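Local coordinates for protein pectate lyase/Amb allergen (Acidovorax citrulli, PDB 4HWV) that probably cleaves pectate, the de-esterified pectin of plant cell walls, as a secreted, calcium-binding lyase of polysaccharide lyase family 1, at residues Leu371-Lys376 with Ala406-Cys411. Residues are numbered along the deposited sequence; the frame is centred on the assembly and turned at random.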
ATOM      1  N   LEU A 371       1.642 -10.714  28.825  1.00  7.49           N
ATOM      2  CA  LEU A 371       0.892 -10.747  30.083  1.00  7.55           C
ATOM      3  C   LEU A 371       1.038  -9.387  30.747  1.00  7.14           C
ATOM      4  O   LEU A 371       2.061  -9.102  31.365  1.00  8.10           O
ATOM      5  CB  LEU A 371       1.417 -11.846  31.015  1.00  8.20           C
ATOM      6  CG  LEU A 371       0.802 -11.876  32.419  1.00  8.57           C
ATOM      7  CD1 LEU A 371      -0.697 -12.064  32.368  1.00  9.35           C
ATOM      8  CD2 LEU A 371       1.460 -12.974  33.264  1.00  9.25           C
ATOM      9  N   GLY A 372       0.035  -8.535  30.578  1.00  6.66           N
ATOM     10  CA  GLY A 372      -0.009  -7.267  31.265  1.00  6.61           C
ATOM     11  C   GLY A 372      -0.738  -7.347  32.586  1.00  7.02           C
ATOM     12  O   GLY A 372      -1.063  -8.430  33.092  1.00  7.45           O
ATOM     13  N   GLN A 373      -0.992  -6.171  33.143  1.00  6.32           N
ATOM     14  CA  GLN A 373      -1.446  -6.061  34.523  1.00  6.79           C
ATOM     15  C   GLN A 373      -2.733  -6.824  34.770  1.00  7.34           C
ATOM     16  O   GLN A 373      -3.760  -6.486  34.188  1.00  7.16           O
ATOM     17  CB  GLN A 373      -1.664  -4.599  34.874  1.00  7.56           C
ATOM     18  CG  GLN A 373      -1.875  -4.383  36.368  1.00  8.10           C
ATOM     19  CD  GLN A 373      -0.675  -4.766  37.183  1.00  9.39           C
ATOM     20  OE1 GLN A 373       0.463  -4.541  36.774  1.00  9.43           O
ATOM     21  NE2 GLN A 373      -0.920  -5.350  38.356  1.00 10.96           N
ATOM     22  N   SER A 374      -2.666  -7.844  35.630  1.00  7.96           N
ATOM     23  CA  SER A 374      -3.830  -8.658  36.023  1.00  8.43           C
ATOM     24  C   SER A 374      -4.466  -9.413  34.855  1.00  7.66           C
ATOM     25  O   SER A 374      -5.590  -9.900  34.955  1.00  7.98           O
ATOM     26  CB  SER A 374      -4.883  -7.835  36.767  1.00  8.90           C
ATOM     27  OG  SER A 374      -4.360  -7.321  37.981  1.00 10.29           O
ATOM     28  N   GLY A 375      -3.743  -9.534  33.747  1.00  6.77           N
ATOM     29  CA  GLY A 375      -4.205 -10.363  32.652  1.00  6.70           C
ATOM     30  C   GLY A 375      -4.174 -11.830  33.045  1.00  6.50           C
ATOM     31  O   GLY A 375      -3.413 -12.249  33.917  1.00  7.08           O
ATOM     32  N   LYS A 376      -5.001 -12.622  32.382  1.00  6.54           N
ATOM     33  CA  LYS A 376      -5.049 -14.056  32.640  1.00  6.89           C
ATOM     34  C   LYS A 376      -5.087 -14.746  31.283  1.00  6.70           C
ATOM     35  O   LYS A 376      -6.146 -14.892  30.658  1.00  7.51           O
ATOM     36  CB  LYS A 376      -6.243 -14.402  33.534  1.00  8.80           C
ATOM     37  CG  LYS A 376      -6.154 -13.706  34.905  1.00 10.76           C
ATOM     38  CD  LYS A 376      -7.360 -13.925  35.782  1.00 11.20           C
ATOM     39  CE  LYS A 376      -7.277 -12.987  36.989  1.00 10.64           C
ATOM     40  NZ  LYS A 376      -7.323 -11.548  36.555  1.00 11.03           N
ATOM     41  N   ALA A 406       2.302  -2.930  42.911  1.00 13.43           N
ATOM     42  CA  ALA A 406       1.528  -1.897  43.606  1.00 14.99           C
ATOM     43  C   ALA A 406       0.113  -1.849  43.040  1.00 14.69           C
ATOM     44  O   ALA A 406      -0.884  -1.751  43.782  1.00 15.13           O
ATOM     45  CB  ALA A 406       2.214  -0.543  43.488  1.00 15.97           C
ATOM     46  N   ARG A 407       0.021  -1.977  41.726  1.00 14.58           N
ATOM     47  CA  ARG A 407      -1.273  -2.017  41.057  1.00 14.98           C
ATOM     48  C   ARG A 407      -2.073  -3.265  41.427  1.00 14.79           C
ATOM     49  O   ARG A 407      -3.287  -3.183  41.630  1.00 15.77           O
ATOM     50  CB  ARG A 407      -1.102  -1.886  39.544  1.00 15.51           C
ATOM     51  CG  ARG A 407      -0.582  -0.512  39.098  1.00 16.65           C
ATOM     52  CD  ARG A 407      -1.548   0.607  39.553  1.00 18.42           C
ATOM     53  NE  ARG A 407      -1.159   1.936  39.092  1.00 20.32           N
ATOM     54  CZ  ARG A 407      -0.917   2.971  39.895  1.00 21.68           C
ATOM     55  NH1 ARG A 407      -1.015   2.841  41.214  1.00 22.92           N
ATOM     56  NH2 ARG A 407      -0.576   4.140  39.379  1.00 21.06           N
ATOM     57  N   THR A 408      -1.394  -4.401  41.568  1.00 14.28           N
ATOM     58  CA  THR A 408      -2.029  -5.627  42.056  1.00 15.12           C
ATOM     59  C   THR A 408      -2.695  -5.425  43.418  1.00 15.69           C
ATOM     60  O   THR A 408      -3.834  -5.876  43.654  1.00 16.27           O
ATOM     61  CB  THR A 408      -0.999  -6.768  42.150  1.00 14.33           C
ATOM     62  OG1 THR A 408      -0.409  -6.972  40.856  1.00 14.89           O
ATOM     63  CG2 THR A 408      -1.670  -8.080  42.635  1.00 14.21           C
ATOM     64  N   GLN A 409      -2.009  -4.743  44.322  1.00 17.52           N
ATOM     65  CA  GLN A 409      -2.563  -4.534  45.657  1.00 18.52           C
ATOM     66  C   GLN A 409      -3.708  -3.525  45.636  1.00 19.20           C
ATOM     67  O   GLN A 409      -4.693  -3.683  46.359  1.00 19.42           O
ATOM     68  CB  GLN A 409      -1.461  -4.121  46.645  1.00 20.27           C
ATOM     69  CG  GLN A 409      -1.749  -4.455  48.114  1.00 22.62           C
ATOM     70  CD  GLN A 409      -2.048  -5.929  48.353  1.00 24.66           C
ATOM     71  OE1 GLN A 409      -2.783  -6.279  49.278  1.00 26.41           O
ATOM     72  NE2 GLN A 409      -1.490  -6.797  47.518  1.00 25.55           N
ATOM     73  N   ASP A 410      -3.590  -2.496  44.801  1.00 19.02           N
ATOM     74  CA  ASP A 410      -4.687  -1.540  44.599  1.00 19.25           C
ATOM     75  C   ASP A 410      -5.954  -2.269  44.107  1.00 17.55           C
ATOM     76  O   ASP A 410      -7.080  -2.023  44.560  1.00 17.53           O
ATOM     77  CB  ASP A 410      -4.278  -0.459  43.586  1.00 21.03           C
ATOM     78  CG  ASP A 410      -3.162   0.459  44.096  1.00 23.11           C
ATOM     79  OD1 ASP A 410      -2.858   0.444  45.309  1.00 23.86           O
ATOM     80  OD2 ASP A 410      -2.590   1.210  43.263  1.00 24.03           O
ATOM     81  N   CYS A 411      -5.739  -3.206  43.208  1.00 15.69           N
ATOM     82  CA  CYS A 411      -6.799  -3.960  42.576  1.00 13.56           C
ATOM     83  C   CYS A 411      -7.584  -4.790  43.583  1.00 13.62           C
ATOM     84  O   CYS A 411      -8.813  -4.874  43.511  1.00 12.93           O
ATOM     85  CB  CYS A 411      -6.152  -4.870  41.537  1.00 12.06           C
ATOM     86  SG  CYS A 411      -7.283  -5.827  40.564  1.00 11.64           S
TER
HETATM   87  O   HOH W   1      -3.839  -4.920  39.098  1.00 12.79           O
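Gln373 and Ser374, at the tip of a tight turn between two strands of the right-handed parallel beta-helix, meet Arg407, Thr408 and Cys411 of helix 405-414 in a small, largely buried contact that combines direct packing with one bridging water. The turn is a type II beta turn from Gly372 to Gly375, closed by Gly375 N to Gly372 O, which presents both central side chains to the helix. With CG anti to the backbone N (chi1 -169°) and a bend at chi2, Gln373 lays its amide across the root of Arg407, where Gln373 CD lies 3.7 Å from Arg407 CB. Its OE1 accepts from Ser404 N just ahead of the helix while NE2 donates to the water, which holds the amide at both ends. Gln373 NE2 also lies 3.0 Å from Thr408 OG1, which is itself hydrogen-bonded to Ser404 O. The water in turn donates to Ser374 OG at 2.7 Å and, weakly, to Arg407 O. Ser374 OG also bonds to Cys420 O and rests 4.2 Å from Cys411 SG, beside the Cys411-Cys420 disulfide. Helix 405-414 thus packs over the turn joining strands 369-371 and 376-387, while the disulfide ties it to helix 417-420, which leads into strand 423-427 alongside strand 376-387.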